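Long-range contacts in L-threonine dehydrogenase (Flavobacterium frigidimaris, PDB 2YY7), which probably catalyses the NAD-dependent oxidation of L-threonine at its 3-hydroxyl, as an epimerase-like member of the short-chain dehydrogenase-reductase superfamily: residues P3-I8 against D71-A76; V31-I36 against G47-V52; K111-P116 against V163-I168. All blocks are in the same frame, centred on the assembly; numbering follows the deposited sequence.

Interaction 1: residues P3-I8 against D71-A76. With NAD (nicotinamide-adenine-dinucleotide), chain E.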
loop_
_atom_site.group_PDB
_atom_site.type_symbol
_atom_site.label_atom_id
_atom_site.label_comp_id
_atom_site.label_asym_id
_atom_site.label_seq_id
_atom_site.Cartn_x
_atom_site.Cartn_y
_atom_site.Cartn_z
ATOM N N PRO A 3 -4.548 20.734 24.832
ATOM C CA PRO A 3 -3.683 20.657 23.658
ATOM C C PRO A 3 -3.821 21.886 22.772
ATOM O O PRO A 3 -4.802 22.623 22.856
ATOM C CB PRO A 3 -4.173 19.396 22.963
ATOM C CG PRO A 3 -5.649 19.451 23.219
ATOM C CD PRO A 3 -5.711 19.837 24.687
ATOM N N LYS A 4 -2.817 22.105 21.934
ATOM C CA LYS A 4 -2.832 23.211 20.996
ATOM C C LYS A 4 -3.002 22.481 19.668
ATOM O O LYS A 4 -2.086 21.806 19.200
ATOM C CB LYS A 4 -1.509 23.971 21.041
ATOM C CG LYS A 4 -1.544 25.267 20.269
ATOM C CD LYS A 4 -2.645 26.185 20.789
ATOM C CE LYS A 4 -2.658 27.497 20.024
ATOM N NZ LYS A 4 -1.356 28.216 20.178
ATOM N N ILE A 5 -4.180 22.623 19.074
ATOM C CA ILE A 5 -4.527 21.916 17.850
ATOM C C ILE A 5 -4.392 22.650 16.520
ATOM O O ILE A 5 -4.739 23.823 16.397
ATOM C CB ILE A 5 -5.983 21.394 17.956
ATOM C CG1 ILE A 5 -6.133 20.544 19.223
ATOM C CG2 ILE A 5 -6.346 20.582 16.712
ATOM C CD1 ILE A 5 -7.572 20.263 19.618
ATOM N N LEU A 6 -3.893 21.930 15.523
ATOM C CA LEU A 6 -3.758 22.461 14.176
ATOM C C LEU A 6 -4.539 21.538 13.248
ATOM O O LEU A 6 -4.224 20.351 13.123
ATOM C CB LEU A 6 -2.293 22.506 13.733
ATOM C CG LEU A 6 -2.091 22.892 12.262
ATOM C CD1 LEU A 6 -2.644 24.300 12.007
ATOM C CD2 LEU A 6 -0.609 22.822 11.911
ATOM N N ILE A 7 -5.582 22.075 12.625
ATOM C CA ILE A 7 -6.387 21.297 11.697
ATOM C C ILE A 7 -5.997 21.707 10.279
ATOM O O ILE A 7 -6.182 22.857 9.883
ATOM C CB ILE A 7 -7.892 21.555 11.902
ATOM C CG1 ILE A 7 -8.310 21.097 13.302
ATOM C CG2 ILE A 7 -8.695 20.810 10.842
ATOM C CD1 ILE A 7 -9.716 21.496 13.679
ATOM N N ILE A 8 -5.438 20.764 9.530
ATOM C CA ILE A 8 -5.017 21.017 8.160
ATOM C C ILE A 8 -6.157 20.552 7.255
ATOM O O ILE A 8 -6.570 19.391 7.315
ATOM C CB ILE A 8 -3.718 20.245 7.846
ATOM C CG1 ILE A 8 -2.636 20.643 8.855
ATOM C CG2 ILE A 8 -3.242 20.549 6.425
ATOM C CD1 ILE A 8 -1.313 19.910 8.659
ATOM N N ASP A 71 -1.030 18.844 18.800
ATOM C CA ASP A 71 -1.840 17.879 18.052
ATOM C C ASP A 71 -2.149 18.338 16.623
ATOM O O ASP A 71 -2.496 19.495 16.391
ATOM C CB ASP A 71 -3.189 17.633 18.744
ATOM C CG ASP A 71 -3.055 17.045 20.136
ATOM O OD1 ASP A 71 -4.031 16.397 20.574
ATOM O OD2 ASP A 71 -2.009 17.234 20.794
ATOM N N ILE A 72 -2.046 17.421 15.667
ATOM C CA ILE A 72 -2.362 17.749 14.284
ATOM C C ILE A 72 -3.411 16.798 13.723
ATOM O O ILE A 72 -3.282 15.577 13.838
ATOM C CB ILE A 72 -1.116 17.688 13.359
ATOM C CG1 ILE A 72 -0.180 18.861 13.658
ATOM C CG2 ILE A 72 -1.552 17.728 11.882
ATOM C CD1 ILE A 72 0.987 18.976 12.699
ATOM N N TYR A 73 -4.464 17.376 13.151
ATOM C CA TYR A 73 -5.521 16.611 12.504
ATOM C C TYR A 73 -5.321 16.919 11.017
ATOM O O TYR A 73 -5.663 18.010 10.552
ATOM C CB TYR A 73 -6.912 17.089 12.950
ATOM C CG TYR A 73 -7.265 16.768 14.388
ATOM C CD1 TYR A 73 -8.267 15.839 14.692
ATOM C CD2 TYR A 73 -6.614 17.404 15.444
ATOM C CE1 TYR A 73 -8.615 15.558 16.019
ATOM C CE2 TYR A 73 -6.950 17.130 16.775
ATOM C CZ TYR A 73 -7.952 16.208 17.055
ATOM O OH TYR A 73 -8.284 15.939 18.365
ATOM N N LEU A 74 -4.739 15.970 10.287
ATOM C CA LEU A 74 -4.474 16.130 8.853
ATOM C C LEU A 74 -5.665 15.651 8.029
ATOM O O LEU A 74 -5.818 14.455 7.762
ATOM C CB LEU A 74 -3.224 15.340 8.464
ATOM C CG LEU A 74 -2.843 15.250 6.980
ATOM C CD1 LEU A 74 -2.587 16.634 6.412
ATOM C CD2 LEU A 74 -1.604 14.386 6.840
ATOM N N MET A 75 -6.496 16.596 7.615
ATOM C CA MET A 75 -7.692 16.278 6.852
ATOM C C MET A 75 -7.542 16.517 5.359
ATOM O O MET A 75 -8.371 16.062 4.579
ATOM C CB MET A 75 -8.867 17.105 7.379
ATOM C CG MET A 75 -8.991 17.087 8.894
ATOM S SD MET A 75 -9.101 15.408 9.566
ATOM C CE MET A 75 -10.857 15.093 9.388
ATOM N N ALA A 76 -6.491 17.225 4.959
ATOM C CA ALA A 76 -6.275 17.529 3.548
ATOM C C ALA A 76 -5.915 16.306 2.713
ATOM O O ALA A 76 -5.060 15.509 3.094
ATOM C CB ALA A 76 -5.187 18.606 3.399
HETATM P PA NAD E . -12.894 17.874 1.567
HETATM O O1A NAD E . -14.289 18.346 1.794
HETATM O O2A NAD E . -12.515 17.659 0.146
HETATM O O5B NAD E . -11.857 18.782 2.346
HETATM C C5B NAD E . -10.498 18.788 2.018
HETATM C C4B NAD E . -9.897 20.115 2.413
HETATM O O4B NAD E . -8.482 20.017 2.240
HETATM C C3B NAD E . -10.419 21.273 1.531
HETATM O O3B NAD E . -10.925 22.359 2.328
HETATM C C2B NAD E . -9.198 21.632 0.674
HETATM O O2B NAD E . -9.162 23.005 0.327
HETATM C C1B NAD E . -8.043 21.210 1.596
HETATM N N9A NAD E . -6.775 21.032 0.874
HETATM C C8A NAD E . -6.608 20.403 -0.360
HETATM N N7A NAD E . -5.308 20.468 -0.685
HETATM C C5A NAD E . -4.669 21.101 0.324
HETATM C C6A NAD E . -3.340 21.463 0.481
HETATM N N6A NAD E . -2.470 21.250 -0.483
HETATM N N1A NAD E . -2.962 22.140 1.611
HETATM C C2A NAD E . -3.885 22.463 2.594
HETATM N N3A NAD E . -5.219 22.137 2.443
HETATM C C4A NAD E . -5.584 21.467 1.302
HETATM O O3 NAD E . -12.705 16.438 2.258
HETATM P PN NAD E . -13.387 15.847 3.607
HETATM O O1N NAD E . -13.419 16.855 4.718
HETATM O O2N NAD E . -14.596 15.105 3.156
HETATM O O5D NAD E . -12.303 14.709 4.015
HETATM C C5D NAD E . -11.246 14.999 4.941
HETATM C C4D NAD E . -10.442 13.695 5.198
HETATM O O4D NAD E . -11.322 12.653 5.581
HETATM C C3D NAD E . -9.721 13.164 3.956
HETATM O O3D NAD E . -8.508 12.541 4.368
HETATM C C2D NAD E . -10.640 12.077 3.450
HETATM O O2D NAD E . -9.897 11.204 2.633
HETATM C C1D NAD E . -11.178 11.481 4.750
HETATM N N1N NAD E . -12.457 10.777 4.497
HETATM C C2N NAD E . -13.587 11.500 4.173
HETATM C C3N NAD E . -14.782 10.830 3.937
HETATM C C7N NAD E . -16.055 11.595 3.699
HETATM O O7N NAD E . -17.164 10.820 3.400
HETATM N N7N NAD E . -16.106 12.939 3.722
HETATM C C4N NAD E . -14.833 9.425 4.003
HETATM C C5N NAD E . -13.686 8.708 4.358
HETATM C C6N NAD E . -12.500 9.380 4.583
#
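I5-I8 and D71-I72-Y73-L74 pair as parallel neighbours in the middle of the nucleotide-binding sheet, I5 lying beside D71 and I8 beside L74, in a buried contact whose C-terminal end meets NAD. The strand axes come within 4.8 Å at 14°. A ladder of five backbone hydrogen bonds joins them, from D71 N to K4 O at the start to M75 N to I8 O (2.8 Å) at the end.

On the face carrying I5, I7, D71 and Y73, I5 CG2 reaches the tyrosine ring at CD2 (3.4 Å). With CG1 beside the backbone N (I5 chi1 -55°), the CG2 methyl is left anti to that N and pointed at the ring, and the two side chains cross obliquely. P3 CB rests against the carboxylate of D71 at the N-terminal end. Helix 13-26 lies over this face, with L22 on I5 and T19 on I7.

The opposite face is aliphatic. Two branches of I8 meet three partners there: CD1 meets I72 CG2 (3.9 Å), while CG2 lies 4.0 Å from L74 CD1 and 4.1 Å from A76 CB. Cut back to an alanine, I8 would lose both branches, which is likely to open a gap between I72 and L74 and leave A76 less firmly backed where it meets the cofactor.

A76 CB touches the adenine at NAD C4A (3.6 Å), and M75 O approaches NAD C5D. Parallel strands ending together beneath the dinucleotide, the first leading into helix 13-26, are characteristic of the NAD-binding Rossmann fold.

Interaction 2: residues V31-I36 against G47-V52. With NAD (nicotinamide-adenine-dinucleotide), chain E.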
loop_
_atom_site.group_PDB
_atom_site.type_symbol
_atom_site.label_atom_id
_atom_site.label_comp_id
_atom_site.label_asym_id
_atom_site.label_seq_id
_atom_site.Cartn_x
_atom_site.Cartn_y
_atom_site.Cartn_z
ATOM N N VAL A 31 -7.498 26.078 18.963
ATOM C CA VAL A 31 -7.657 25.335 17.718
ATOM C C VAL A 31 -7.362 26.247 16.530
ATOM O O VAL A 31 -8.083 27.213 16.280
ATOM C CB VAL A 31 -9.090 24.781 17.582
ATOM C CG1 VAL A 31 -9.191 23.903 16.349
ATOM C CG2 VAL A 31 -9.476 24.005 18.838
ATOM N N ILE A 32 -6.291 25.937 15.807
ATOM C CA ILE A 32 -5.892 26.724 14.649
ATOM C C ILE A 32 -6.383 26.034 13.380
ATOM O O ILE A 32 -6.070 24.869 13.144
ATOM C CB ILE A 32 -4.349 26.851 14.558
ATOM C CG1 ILE A 32 -3.763 27.279 15.910
ATOM C CG2 ILE A 32 -3.974 27.842 13.461
ATOM C CD1 ILE A 32 -4.236 28.624 16.413
ATOM N N ALA A 33 -7.159 26.751 12.572
ATOM C CA ALA A 33 -7.675 26.202 11.323
ATOM C C ALA A 33 -6.742 26.611 10.189
ATOM O O ALA A 33 -6.314 27.760 10.121
ATOM C CB ALA A 33 -9.088 26.726 11.055
ATOM N N SER A 34 -6.419 25.668 9.308
ATOM C CA SER A 34 -5.536 25.955 8.183
ATOM C C SER A 34 -6.044 25.230 6.947
ATOM O O SER A 34 -6.620 24.148 7.039
ATOM C CB SER A 34 -4.093 25.527 8.486
ATOM O OG SER A 34 -3.982 24.123 8.644
ATOM N N ASP A 35 -5.825 25.840 5.790
ATOM C CA ASP A 35 -6.280 25.276 4.531
ATOM C C ASP A 35 -5.577 26.032 3.407
ATOM O O ASP A 35 -5.047 27.124 3.628
ATOM C CB ASP A 35 -7.797 25.449 4.432
ATOM C CG ASP A 35 -8.424 24.512 3.428
ATOM O OD1 ASP A 35 -8.266 24.747 2.210
ATOM O OD2 ASP A 35 -9.069 23.532 3.863
ATOM N N ILE A 36 -5.554 25.458 2.209
ATOM C CA ILE A 36 -4.903 26.136 1.101
ATOM C C ILE A 36 -5.866 27.164 0.515
ATOM O O ILE A 36 -5.451 28.116 -0.144
ATOM C CB ILE A 36 -4.430 25.134 0.008
ATOM C CG1 ILE A 36 -3.534 25.864 -0.997
ATOM C CG2 ILE A 36 -5.626 24.511 -0.694
ATOM C CD1 ILE A 36 -2.655 24.953 -1.816
ATOM N N GLY A 47 -12.345 32.168 14.329
ATOM C CA GLY A 47 -11.157 31.774 15.068
ATOM C C GLY A 47 -9.863 31.911 14.286
ATOM O O GLY A 47 -9.881 32.308 13.121
ATOM N N PRO A 48 -8.716 31.586 14.904
ATOM C CA PRO A 48 -7.411 31.680 14.245
ATOM C C PRO A 48 -7.353 30.842 12.969
ATOM O O PRO A 48 -7.587 29.633 13.001
ATOM C CB PRO A 48 -6.449 31.162 15.309
ATOM C CG PRO A 48 -7.123 31.552 16.589
ATOM C CD PRO A 48 -8.557 31.170 16.308
ATOM N N PHE A 49 -7.041 31.490 11.851
ATOM C CA PHE A 49 -6.945 30.799 10.568
ATOM C C PHE A 49 -5.600 31.080 9.904
ATOM O O PHE A 49 -5.096 32.206 9.946
ATOM C CB PHE A 49 -8.065 31.248 9.623
ATOM C CG PHE A 49 -8.030 30.566 8.283
ATOM C CD1 PHE A 49 -8.622 29.320 8.107
ATOM C CD2 PHE A 49 -7.361 31.148 7.211
ATOM C CE1 PHE A 49 -8.549 28.659 6.876
ATOM C CE2 PHE A 49 -7.279 30.497 5.976
ATOM C CZ PHE A 49 -7.874 29.252 5.810
ATOM N N GLU A 50 -5.032 30.054 9.282
ATOM C CA GLU A 50 -3.749 30.176 8.600
ATOM C C GLU A 50 -3.791 29.499 7.236
ATOM O O GLU A 50 -4.228 28.350 7.116
ATOM C CB GLU A 50 -2.641 29.514 9.426
ATOM C CG GLU A 50 -2.372 30.166 10.768
ATOM C CD GLU A 50 -1.424 31.343 10.664
ATOM O OE1 GLU A 50 -1.269 31.890 9.551
ATOM O OE2 GLU A 50 -0.839 31.723 11.699
ATOM N N VAL A 51 -3.336 30.206 6.209
ATOM C CA VAL A 51 -3.285 29.617 4.879
ATOM C C VAL A 51 -2.075 28.692 4.904
ATOM O O VAL A 51 -1.032 29.047 5.449
ATOM C CB VAL A 51 -3.057 30.682 3.782
ATOM C CG1 VAL A 51 -2.834 30.001 2.436
ATOM C CG2 VAL A 51 -4.254 31.622 3.710
ATOM N N VAL A 52 -2.209 27.501 4.334
ATOM C CA VAL A 52 -1.088 26.573 4.309
ATOM C C VAL A 52 -1.238 25.570 3.183
ATOM O O VAL A 52 -2.349 25.243 2.776
ATOM C CB VAL A 52 -0.957 25.786 5.646
ATOM C CG1 VAL A 52 -2.075 24.752 5.767
ATOM C CG2 VAL A 52 0.401 25.102 5.715
HETATM P PA NAD E . -12.894 17.874 1.567
HETATM O O1A NAD E . -14.289 18.346 1.794
HETATM O O2A NAD E . -12.515 17.659 0.146
HETATM O O5B NAD E . -11.857 18.782 2.346
HETATM C C5B NAD E . -10.498 18.788 2.018
HETATM C C4B NAD E . -9.897 20.115 2.413
HETATM O O4B NAD E . -8.482 20.017 2.240
HETATM C C3B NAD E . -10.419 21.273 1.531
HETATM O O3B NAD E . -10.925 22.359 2.328
HETATM C C2B NAD E . -9.198 21.632 0.674
HETATM O O2B NAD E . -9.162 23.005 0.327
HETATM C C1B NAD E . -8.043 21.210 1.596
HETATM N N9A NAD E . -6.775 21.032 0.874
HETATM C C8A NAD E . -6.608 20.403 -0.360
HETATM N N7A NAD E . -5.308 20.468 -0.685
HETATM C C5A NAD E . -4.669 21.101 0.324
HETATM C C6A NAD E . -3.340 21.463 0.481
HETATM N N6A NAD E . -2.470 21.250 -0.483
HETATM N N1A NAD E . -2.962 22.140 1.611
HETATM C C2A NAD E . -3.885 22.463 2.594
HETATM N N3A NAD E . -5.219 22.137 2.443
HETATM C C4A NAD E . -5.584 21.467 1.302
HETATM O O3 NAD E . -12.705 16.438 2.258
HETATM P PN NAD E . -13.387 15.847 3.607
HETATM O O1N NAD E . -13.419 16.855 4.718
HETATM O O2N NAD E . -14.596 15.105 3.156
HETATM O O5D NAD E . -12.303 14.709 4.015
HETATM C C5D NAD E . -11.246 14.999 4.941
HETATM C C4D NAD E . -10.442 13.695 5.198
HETATM O O4D NAD E . -11.322 12.653 5.581
HETATM C C3D NAD E . -9.721 13.164 3.956
HETATM O O3D NAD E . -8.508 12.541 4.368
HETATM C C2D NAD E . -10.640 12.077 3.450
HETATM O O2D NAD E . -9.897 11.204 2.633
HETATM C C1D NAD E . -11.178 11.481 4.750
HETATM N N1N NAD E . -12.457 10.777 4.497
HETATM C C2N NAD E . -13.587 11.500 4.173
HETATM C C3N NAD E . -14.782 10.830 3.937
HETATM C C7N NAD E . -16.055 11.595 3.699
HETATM O O7N NAD E . -17.164 10.820 3.400
HETATM N N7N NAD E . -16.106 12.939 3.722
HETATM C C4N NAD E . -14.833 9.425 4.003
HETATM C C5N NAD E . -13.686 8.708 4.358
HETATM C C6N NAD E . -12.500 9.380 4.583
#
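I32 and P48 begin this pairing of parallel strands: the isoleucine's CD1 lies 3.5 Å from P48 CB, the two side chains crossing at about a right angle. Its other branch, CG2, runs alongside E50 with CG of the glutamate at 3.9 Å. E50 then turns away, and its OE2 is hydrogen-bonded to H67.

On the A33 face, F49 turns its CG anti to the backbone N (chi1 -180°), which lays the ring along the partner strand from A33 CB, 4.0 Å from CD1, to D35 CB, 4.0 Å from CZ. Strand 31-35, helix 42-45 and strand 49-51 form a beta-alpha-beta unit of the Rossmann fold, and the backbone bonds A33 N to P48 O and E50 N to A33 O fix its register.

S34 sits on the other face. Its OG stands between the backbone N and carbonyl carbon (chi1 65°) and bonds I7 O of the adjoining strand, while S34 CB is packed tightly against V52 CG1 at 3.5 Å.

D35, at the strand's end, directs its carboxylate to the adenosine ribose: NAD O2B donates to OD1 and NAD O3B to OD2, both at 2.7 Å. Backbone nitrogens also hold these oxygens, R37 N at OD1 and C11 N at OD2. Next to it, I36 CG2 packs on the adenine at NAD C4A (3.6 Å), and V52 O lies close to the same base at NAD C2A.

Interaction 3: residues K111-P116 against V163-I168. With NAD (nicotinamide-adenine-dinucleotide), chain E.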
loop_
_atom_site.group_PDB
_atom_site.type_symbol
_atom_site.label_atom_id
_atom_site.label_comp_id
_atom_site.label_asym_id
_atom_site.label_seq_id
_atom_site.Cartn_x
_atom_site.Cartn_y
_atom_site.Cartn_z
ATOM N N LYS A 111 3.046 16.178 19.425
ATOM C CA LYS A 111 2.842 15.013 20.277
ATOM C C LYS A 111 1.882 13.949 19.758
ATOM O O LYS A 111 2.114 12.756 19.948
ATOM C CB LYS A 111 2.343 15.462 21.660
ATOM C CG LYS A 111 3.271 16.402 22.411
ATOM C CD LYS A 111 2.716 16.714 23.797
ATOM C CE LYS A 111 3.645 17.631 24.575
ATOM N NZ LYS A 111 3.131 17.928 25.947
ATOM N N LYS A 112 0.802 14.376 19.115
ATOM C CA LYS A 112 -0.205 13.438 18.646
ATOM C C LYS A 112 -0.715 13.770 17.245
ATOM O O LYS A 112 -0.724 14.928 16.826
ATOM C CB LYS A 112 -1.373 13.439 19.644
ATOM C CG LYS A 112 -2.418 12.343 19.460
ATOM C CD LYS A 112 -3.561 12.494 20.478
ATOM C CE LYS A 112 -3.067 12.366 21.918
ATOM N NZ LYS A 112 -4.177 12.506 22.920
ATOM N N ILE A 113 -1.154 12.740 16.533
ATOM C CA ILE A 113 -1.664 12.914 15.185
ATOM C C ILE A 113 -2.952 12.152 14.948
ATOM O O ILE A 113 -3.120 11.024 15.427
ATOM C CB ILE A 113 -0.664 12.388 14.121
ATOM C CG1 ILE A 113 0.616 13.220 14.126
ATOM C CG2 ILE A 113 -1.314 12.415 12.735
ATOM C CD1 ILE A 113 1.719 12.620 13.280
ATOM N N PHE A 114 -3.869 12.786 14.227
ATOM C CA PHE A 114 -5.083 12.115 13.808
ATOM C C PHE A 114 -5.026 12.207 12.291
ATOM O O PHE A 114 -4.833 13.292 11.733
ATOM C CB PHE A 114 -6.379 12.792 14.254
ATOM C CG PHE A 114 -7.606 12.163 13.624
ATOM C CD1 PHE A 114 -8.071 10.923 14.070
ATOM C CD2 PHE A 114 -8.212 12.743 12.509
ATOM C CE1 PHE A 114 -9.113 10.265 13.415
ATOM C CE2 PHE A 114 -9.260 12.095 11.840
ATOM C CZ PHE A 114 -9.709 10.850 12.295
ATOM N N TRP A 115 -5.172 11.068 11.634
ATOM C CA TRP A 115 -5.163 11.014 10.182
ATOM C C TRP A 115 -6.238 10.005 9.808
ATOM O O TRP A 115 -6.172 8.846 10.201
ATOM C CB TRP A 115 -3.804 10.550 9.665
ATOM C CG TRP A 115 -3.820 10.295 8.188
ATOM C CD1 TRP A 115 -3.812 11.227 7.189
ATOM C CD2 TRP A 115 -3.940 9.022 7.549
ATOM N NE1 TRP A 115 -3.922 10.612 5.966
ATOM C CE2 TRP A 115 -4.003 9.257 6.159
ATOM C CE3 TRP A 115 -4.006 7.703 8.018
ATOM C CZ2 TRP A 115 -4.127 8.217 5.230
ATOM C CZ3 TRP A 115 -4.130 6.668 7.092
ATOM C CH2 TRP A 115 -4.188 6.933 5.715
ATOM N N PRO A 116 -7.251 10.436 9.049
ATOM C CA PRO A 116 -8.306 9.497 8.681
ATOM C C PRO A 116 -8.036 8.684 7.426
ATOM O O PRO A 116 -7.483 9.185 6.441
ATOM C CB PRO A 116 -9.508 10.404 8.511
ATOM C CG PRO A 116 -8.879 11.606 7.821
ATOM C CD PRO A 116 -7.593 11.809 8.621
ATOM N N VAL A 163 5.729 7.054 17.362
ATOM C CA VAL A 163 4.796 8.142 17.090
ATOM C C VAL A 163 3.360 7.814 17.493
ATOM O O VAL A 163 2.849 6.744 17.179
ATOM C CB VAL A 163 4.795 8.511 15.593
ATOM C CG1 VAL A 163 3.631 9.465 15.288
ATOM C CG2 VAL A 163 6.132 9.145 15.218
ATOM N N ASP A 164 2.708 8.746 18.180
ATOM C CA ASP A 164 1.319 8.549 18.585
ATOM C C ASP A 164 0.421 9.036 17.450
ATOM O O ASP A 164 0.057 10.212 17.401
ATOM C CB ASP A 164 1.004 9.350 19.853
ATOM C CG ASP A 164 -0.373 9.027 20.429
ATOM O OD1 ASP A 164 -1.171 8.324 19.772
ATOM O OD2 ASP A 164 -0.662 9.486 21.552
ATOM N N VAL A 165 0.086 8.137 16.530
ATOM C CA VAL A 165 -0.783 8.483 15.406
ATOM C C VAL A 165 -2.020 7.595 15.462
ATOM O O VAL A 165 -1.920 6.370 15.538
ATOM C CB VAL A 165 -0.060 8.304 14.045
ATOM C CG1 VAL A 165 0.551 6.911 13.948
ATOM C CG2 VAL A 165 -1.040 8.547 12.902
ATOM N N ARG A 166 -3.187 8.228 15.435
ATOM C CA ARG A 166 -4.450 7.513 15.520
ATOM C C ARG A 166 -5.266 7.717 14.256
ATOM O O ARG A 166 -5.270 8.805 13.679
ATOM C CB ARG A 166 -5.207 8.004 16.752
ATOM C CG ARG A 166 -4.288 8.074 17.969
ATOM C CD ARG A 166 -4.985 8.469 19.257
ATOM N NE ARG A 166 -4.007 8.564 20.338
ATOM C CZ ARG A 166 -4.305 8.730 21.622
ATOM N NH1 ARG A 166 -5.568 8.823 22.009
ATOM N NH2 ARG A 166 -3.330 8.804 22.521
ATOM N N SER A 167 -5.966 6.668 13.835
ATOM C CA SER A 167 -6.754 6.728 12.612
ATOM C C SER A 167 -8.032 5.897 12.630
ATOM O O SER A 167 -8.154 4.928 13.378
ATOM C CB SER A 167 -5.892 6.262 11.434
ATOM O OG SER A 167 -6.604 6.342 10.208
ATOM N N ILE A 168 -8.986 6.306 11.799
ATOM C CA ILE A 168 -10.237 5.585 11.641
ATOM C C ILE A 168 -10.618 5.582 10.161
ATOM O O ILE A 168 -10.368 6.548 9.431
ATOM C CB ILE A 168 -11.400 6.194 12.486
ATOM C CG1 ILE A 168 -11.559 7.681 12.195
ATOM C CG2 ILE A 168 -11.133 5.983 13.975
ATOM C CD1 ILE A 168 -12.568 8.357 13.117
HETATM P PA NAD E . -12.894 17.874 1.567
HETATM O O1A NAD E . -14.289 18.346 1.794
HETATM O O2A NAD E . -12.515 17.659 0.146
HETATM O O5B NAD E . -11.857 18.782 2.346
HETATM C C5B NAD E . -10.498 18.788 2.018
HETATM C C4B NAD E . -9.897 20.115 2.413
HETATM O O4B NAD E . -8.482 20.017 2.240
HETATM C C3B NAD E . -10.419 21.273 1.531
HETATM O O3B NAD E . -10.925 22.359 2.328
HETATM C C2B NAD E . -9.198 21.632 0.674
HETATM O O2B NAD E . -9.162 23.005 0.327
HETATM C C1B NAD E . -8.043 21.210 1.596
HETATM N N9A NAD E . -6.775 21.032 0.874
HETATM C C8A NAD E . -6.608 20.403 -0.360
HETATM N N7A NAD E . -5.308 20.468 -0.685
HETATM C C5A NAD E . -4.669 21.101 0.324
HETATM C C6A NAD E . -3.340 21.463 0.481
HETATM N N6A NAD E . -2.470 21.250 -0.483
HETATM N N1A NAD E . -2.962 22.140 1.611
HETATM C C2A NAD E . -3.885 22.463 2.594
HETATM N N3A NAD E . -5.219 22.137 2.443
HETATM C C4A NAD E . -5.584 21.467 1.302
HETATM O O3 NAD E . -12.705 16.438 2.258
HETATM P PN NAD E . -13.387 15.847 3.607
HETATM O O1N NAD E . -13.419 16.855 4.718
HETATM O O2N NAD E . -14.596 15.105 3.156
HETATM O O5D NAD E . -12.303 14.709 4.015
HETATM C C5D NAD E . -11.246 14.999 4.941
HETATM C C4D NAD E . -10.442 13.695 5.198
HETATM O O4D NAD E . -11.322 12.653 5.581
HETATM C C3D NAD E . -9.721 13.164 3.956
HETATM O O3D NAD E . -8.508 12.541 4.368
HETATM C C2D NAD E . -10.640 12.077 3.450
HETATM O O2D NAD E . -9.897 11.204 2.633
HETATM C C1D NAD E . -11.178 11.481 4.750
HETATM N N1N NAD E . -12.457 10.777 4.497
HETATM C C2N NAD E . -13.587 11.500 4.173
HETATM C C3N NAD E . -14.782 10.830 3.937
HETATM C C7N NAD E . -16.055 11.595 3.699
HETATM O O7N NAD E . -17.164 10.820 3.400
HETATM N N7N NAD E . -16.106 12.939 3.722
HETATM C C4N NAD E . -14.833 9.425 4.003
HETATM C C5N NAD E . -13.686 8.708 4.358
HETATM C C6N NAD E . -12.500 9.380 4.583
HETATM O O HOH W 1 3.907 11.301 18.858
HETATM O O HOH W 2 0.736 11.724 22.481
HETATM O O HOH W 3 -3.891 10.358 25.102
#
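Backbone hydrogen bonds join I113 and W115 to D164 and R166 as parallel neighbours in the Rossmann sheet. I113 N donates to D164 O, R166 N to I113 O (2.8 Å, 172° at the hydrogen) and W115 N to R166 O.

Apolar contacts occupy both faces. I113 CG2 meets V165 CG2 at 3.9 Å on the face packed by helices 87-106 and 142-161. On the other, F114 presents its ring edge to I168, whose CG1 lies near the ring plane, 3.7 Å from CZ; T223 of helix 216-228 adjoins both residues.

The cofactor is met at the C-terminal end, where P116 CG approaches the nicotinamide ribose at NAD O4D (3.5 Å).

The charged side chains gather at the N-terminal end. R166, extended from CG to NE, grips D164 side-on: NE donates to OD1 at 2.9 Å, nearly in the guanidinium plane, and NH2 to OD2 at the same distance, on the syn lone pair. K112, bent at chi3 (-62°), lays CE over one guanidinium face, 3.6 Å from R166 NH2. Water bridges R166 NH2 to K112 NZ, and a second links K111 O with D164 OD2.

Two cations thus lie close together, K112 NZ being 3.8 Å from R166 NH2. The D164 carboxylate and the carbonyls of M227, bonded to K112 NZ, and of I226 and A229, bonded to R166 NH1, probably offset their repulsion.

How the interactions relate
From the N terminus, strand 5-8 leads through helix 13-26 to strand 31-35, which interaction 2 joins to 49-51 after a short excursion through helix 42-45. The chain then passes along helix 57-66 to strand 71-74, where interaction 1 closes a larger loop that contains all of interaction 2. Interaction 3 follows in series, closing the excursion from 112-118 through helix 142-161 to 164-174. All belong to one sheet: 5-8 adjoins 31-35, with I5 O bonded to I32 N, and 71-74 adjoins 112-118, with F114 N bonded to I72 O. Interactions 2 and 3 do not touch; interaction 1 lies between them, and all three reach NAD.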